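Local coordinates for monomethylamine corrinoid protein 1 (Methanosarcina barkeri, PDB 3EZX) that carries methyl groups on a bound cobalt corrinoid between the proteins MtmB and MtbA during methane formation from methylamine, at residues V77-P80 / E81-N85; D189-I192 / E193-G196. All coordinates share one frame; numbering follows the deposited sequence.

Interaction 1 (V77-P80 / E81-N85); sequences VLTP and ELEKN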
# COMPACT_ATOMS: atom_id res chain seq x y z
N VAL A 77 -2.02 14.30 5.68
CA VAL A 77 -2.08 14.72 7.07
C VAL A 77 -1.64 13.62 8.03
O VAL A 77 -1.08 13.90 9.08
CB VAL A 77 -3.51 15.17 7.46
CG1 VAL A 77 -3.54 15.60 8.91
CG2 VAL A 77 -3.95 16.32 6.56
N LEU A 78 -1.89 12.36 7.67
CA LEU A 78 -1.53 11.24 8.53
C LEU A 78 -0.12 10.67 8.30
O LEU A 78 0.51 10.20 9.24
CB LEU A 78 -2.56 10.11 8.38
CG LEU A 78 -4.04 10.46 8.59
CD1 LEU A 78 -4.88 9.23 8.32
CD2 LEU A 78 -4.28 10.97 9.99
N THR A 79 0.36 10.70 7.06
CA THR A 79 1.69 10.17 6.75
C THR A 79 2.75 10.69 7.72
O THR A 79 3.48 9.91 8.34
CB THR A 79 2.13 10.50 5.31
OG1 THR A 79 1.38 9.70 4.38
CG2 THR A 79 3.61 10.23 5.12
N PRO A 80 2.86 12.02 7.86
CA PRO A 80 3.86 12.54 8.78
C PRO A 80 3.63 12.02 10.20
O PRO A 80 4.58 11.74 10.94
CB PRO A 80 3.68 14.06 8.67
CG PRO A 80 2.26 14.21 8.23
CD PRO A 80 2.11 13.11 7.22
N GLU A 81 2.37 11.87 10.57
CA GLU A 81 2.02 11.37 11.89
C GLU A 81 2.49 9.92 12.03
O GLU A 81 2.87 9.48 13.11
CB GLU A 81 0.51 11.44 12.10
CG GLU A 81 0.08 11.50 13.54
CD GLU A 81 0.62 12.73 14.24
OE1 GLU A 81 0.46 13.84 13.70
OE2 GLU A 81 1.20 12.59 15.34
N LEU A 82 2.46 9.18 10.92
CA LEU A 82 2.86 7.78 10.90
C LEU A 82 4.38 7.62 10.88
O LEU A 82 4.91 6.63 11.39
CB LEU A 82 2.28 7.07 9.68
CG LEU A 82 0.78 6.84 9.57
CD1 LEU A 82 0.45 6.36 8.17
CD2 LEU A 82 0.33 5.82 10.60
N GLU A 83 5.07 8.58 10.29
CA GLU A 83 6.52 8.51 10.20
C GLU A 83 7.20 8.78 11.54
O GLU A 83 8.43 8.72 11.65
CB GLU A 83 7.03 9.50 9.14
CG GLU A 83 6.46 9.22 7.75
CD GLU A 83 6.97 10.19 6.71
OE1 GLU A 83 6.96 11.41 6.98
OE2 GLU A 83 7.36 9.74 5.61
N LYS A 84 6.40 9.09 12.56
CA LYS A 84 6.94 9.33 13.89
C LYS A 84 7.25 7.96 14.49
O LYS A 84 6.75 6.94 14.01
CB LYS A 84 5.92 10.06 14.77
CG LYS A 84 5.63 11.48 14.32
CD LYS A 84 4.62 12.16 15.23
CE LYS A 84 4.38 13.60 14.80
NZ LYS A 84 3.34 14.27 15.63
N ASN A 85 8.08 7.94 15.53
CA ASN A 85 8.45 6.68 16.16
C ASN A 85 9.23 5.81 15.18
O ASN A 85 8.99 4.61 15.09
CB ASN A 85 7.20 5.92 16.62
CG ASN A 85 6.30 6.75 17.50
OD1 ASN A 85 6.73 7.26 18.54
ND2 ASN A 85 5.04 6.88 17.11

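Interaction 2 (D189-I192 / E193-G196); sequences DKWI and EEIG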
# COMPACT_ATOMS: atom_id res chain seq x y z
N ASP A 189 -3.29 -15.64 -1.56
CA ASP A 189 -2.26 -16.49 -0.97
C ASP A 189 -1.94 -17.62 -1.94
O ASP A 189 -0.91 -18.29 -1.81
CB ASP A 189 -2.73 -17.03 0.38
CG ASP A 189 -2.34 -16.13 1.53
OD1 ASP A 189 -1.93 -14.98 1.26
OD2 ASP A 189 -2.44 -16.55 2.70
N LYS A 190 -2.82 -17.82 -2.91
CA LYS A 190 -2.65 -18.84 -3.93
C LYS A 190 -1.63 -18.36 -4.95
O LYS A 190 -0.61 -19.00 -5.20
CB LYS A 190 -3.98 -19.11 -4.64
CG LYS A 190 -5.17 -19.39 -3.73
CD LYS A 190 -6.38 -19.82 -4.54
CE LYS A 190 -7.62 -19.99 -3.68
NZ LYS A 190 -8.15 -18.68 -3.21
N TRP A 191 -1.93 -17.20 -5.54
CA TRP A 191 -1.09 -16.59 -6.55
C TRP A 191 0.36 -16.39 -6.10
O TRP A 191 1.28 -16.45 -6.92
CB TRP A 191 -1.71 -15.27 -7.00
CG TRP A 191 -0.82 -14.38 -7.81
CD1 TRP A 191 -0.13 -13.29 -7.37
CD2 TRP A 191 -0.54 -14.50 -9.21
NE1 TRP A 191 0.56 -12.72 -8.40
CE2 TRP A 191 0.33 -13.44 -9.55
CE3 TRP A 191 -0.93 -15.40 -10.21
CZ2 TRP A 191 0.81 -13.24 -10.85
CZ3 TRP A 191 -0.46 -15.20 -11.50
CH2 TRP A 191 0.41 -14.13 -11.81
N ILE A 192 0.56 -16.16 -4.81
CA ILE A 192 1.89 -15.95 -4.27
C ILE A 192 2.83 -17.13 -4.52
O ILE A 192 4.00 -16.94 -4.86
CB ILE A 192 1.84 -15.67 -2.75
CG1 ILE A 192 1.10 -14.36 -2.48
CG2 ILE A 192 3.25 -15.61 -2.18
CD1 ILE A 192 1.77 -13.13 -3.07
N GLU A 193 2.32 -18.34 -4.36
CA GLU A 193 3.14 -19.53 -4.57
C GLU A 193 3.14 -19.95 -6.03
O GLU A 193 4.11 -20.53 -6.52
CB GLU A 193 2.66 -20.69 -3.70
CG GLU A 193 3.05 -20.56 -2.22
CD GLU A 193 2.14 -19.61 -1.46
OE1 GLU A 193 1.92 -18.47 -1.93
OE2 GLU A 193 1.66 -20.00 -0.37
N GLU A 194 2.05 -19.66 -6.74
CA GLU A 194 1.94 -20.01 -8.15
C GLU A 194 3.16 -19.41 -8.86
O GLU A 194 3.77 -20.06 -9.70
CB GLU A 194 0.66 -19.44 -8.75
CG GLU A 194 0.26 -20.09 -10.06
CD GLU A 194 -1.04 -19.53 -10.61
OE1 GLU A 194 -1.91 -19.15 -9.80
OE2 GLU A 194 -1.21 -19.49 -11.85
N ILE A 195 3.49 -18.18 -8.50
CA ILE A 195 4.64 -17.50 -9.10
C ILE A 195 5.92 -17.90 -8.37
O ILE A 195 6.87 -18.38 -8.99
CB ILE A 195 4.48 -15.96 -9.05
CG1 ILE A 195 4.20 -15.50 -7.62
CG2 ILE A 195 3.35 -15.53 -9.98
CD1 ILE A 195 4.15 -14.00 -7.46
N GLY A 196 5.94 -17.72 -7.05
CA GLY A 196 7.11 -18.08 -6.27
C GLY A 196 7.55 -17.03 -5.28
O GLY A 196 8.73 -16.96 -4.93

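Interaction 1 (V77-P80 / E81-N85)
The carboxylate of E83 lies one helical turn beyond T79 and turns a face to its methyl: T79 CG2 sits 3.7 Å from E83 CD, almost straight above the carboxylate plane. With T79 CG2 anti to the backbone N (OG1 chi1 -73°), the methyl is left toward E83 while the hydroxyl bonds back to the carbonyl of M75. The second carboxylate, that of E81, is met by K84: NZ stands 2.7 Å from OE2 on its syn side, 35° out of the plane, a salt bridge spanning three residues. The extended lysine chain passes P80, its CG 3.5 Å from P80 O. Beneath these surface groups the backbone still winds helically, L82 N bonding to L78 O and E83 N to T79 O, both 2.8 Å. P80 has no N-H to give to the preceding turn, and the helix is kinked there. L78 faces helices 20-30 and 35-55, whereas L82 reaches L111, T114 and M115 of helix 107-118. Such a last turn, polar outside and leucine-lined inside, closes helix 61-82 of the N-terminal helical bundle found in methylamine corrinoid proteins.

Interaction 2 (D189-I192 / E193-G196)
I195 packs its CG2 methyl over one face of the W191 indole, a CH-pi contact 3.7 Å from CG2 to the centroid of the six-membered ring and 17° off the ring normal. The methyl is offset toward the rim, where CZ2 of W191 comes within 3.5 Å of it, and the two side chains cross at about a right angle. In I195 the CG1 branch stands between the backbone N and the carbonyl carbon (chi1 54°), which leaves CG2 directed at the indole. I195 CD1 lies 3.9 Å from W191 NE1. E194 approaches the same ring obliquely, its OE1 3.9 Å from W191 CE3.

The helical backbone holds these side chains in step. I195 N gives its hydrogen to W191 O (3.2 Å), so the W191-I195 pair is also joined directly by a main-chain bond; E194 N bonds to K190 O at 3.1 Å and G196 N to I192 O at 3.0 Å. G196 then leaves the helix with positive phi, and its carbonyl accepts a bond from R175.

Farther out, the hydroxyl of S188 receives the N-H of W191 near the start of the helix, and Q162 OE1 accepts the indole NE1 hydrogen, which probably helps to fix the rotation of the ring. K163 of helix 161-171 touches both W191 and I195, and M166 touches I195. I192 instead packs against V187, A197 and T200.

Chemically, this is an apolar CH-pi contact beside a ring N-H that is already satisfied: dispersion holds methyl and indole together within the short helix 189-195, while the bond to Q162 and the packing on K163 and M166 tie that helix to helix 161-171 within the Rossmann-like cobalamin-binding domain.

Interaction 1 comes first along the chain, at the end of helix 61-82 in the N-terminal helical bundle; interaction 2 follows much later, on helix 189-195, after the last strand (179-183) of the four-stranded parallel sheet. They sit on opposite sides of the chain's centre, their own centres 32 Å apart and their nearest atoms about 23 Å apart, and share neither helix nor domain. The side chain of L82 in interaction 1 is about 10 Å from the bound corrinoid, that of I192 in interaction 2 about 8 Å. The two helix ends thus belong to the two structural halves that together hold the methyl-carrying cofactor.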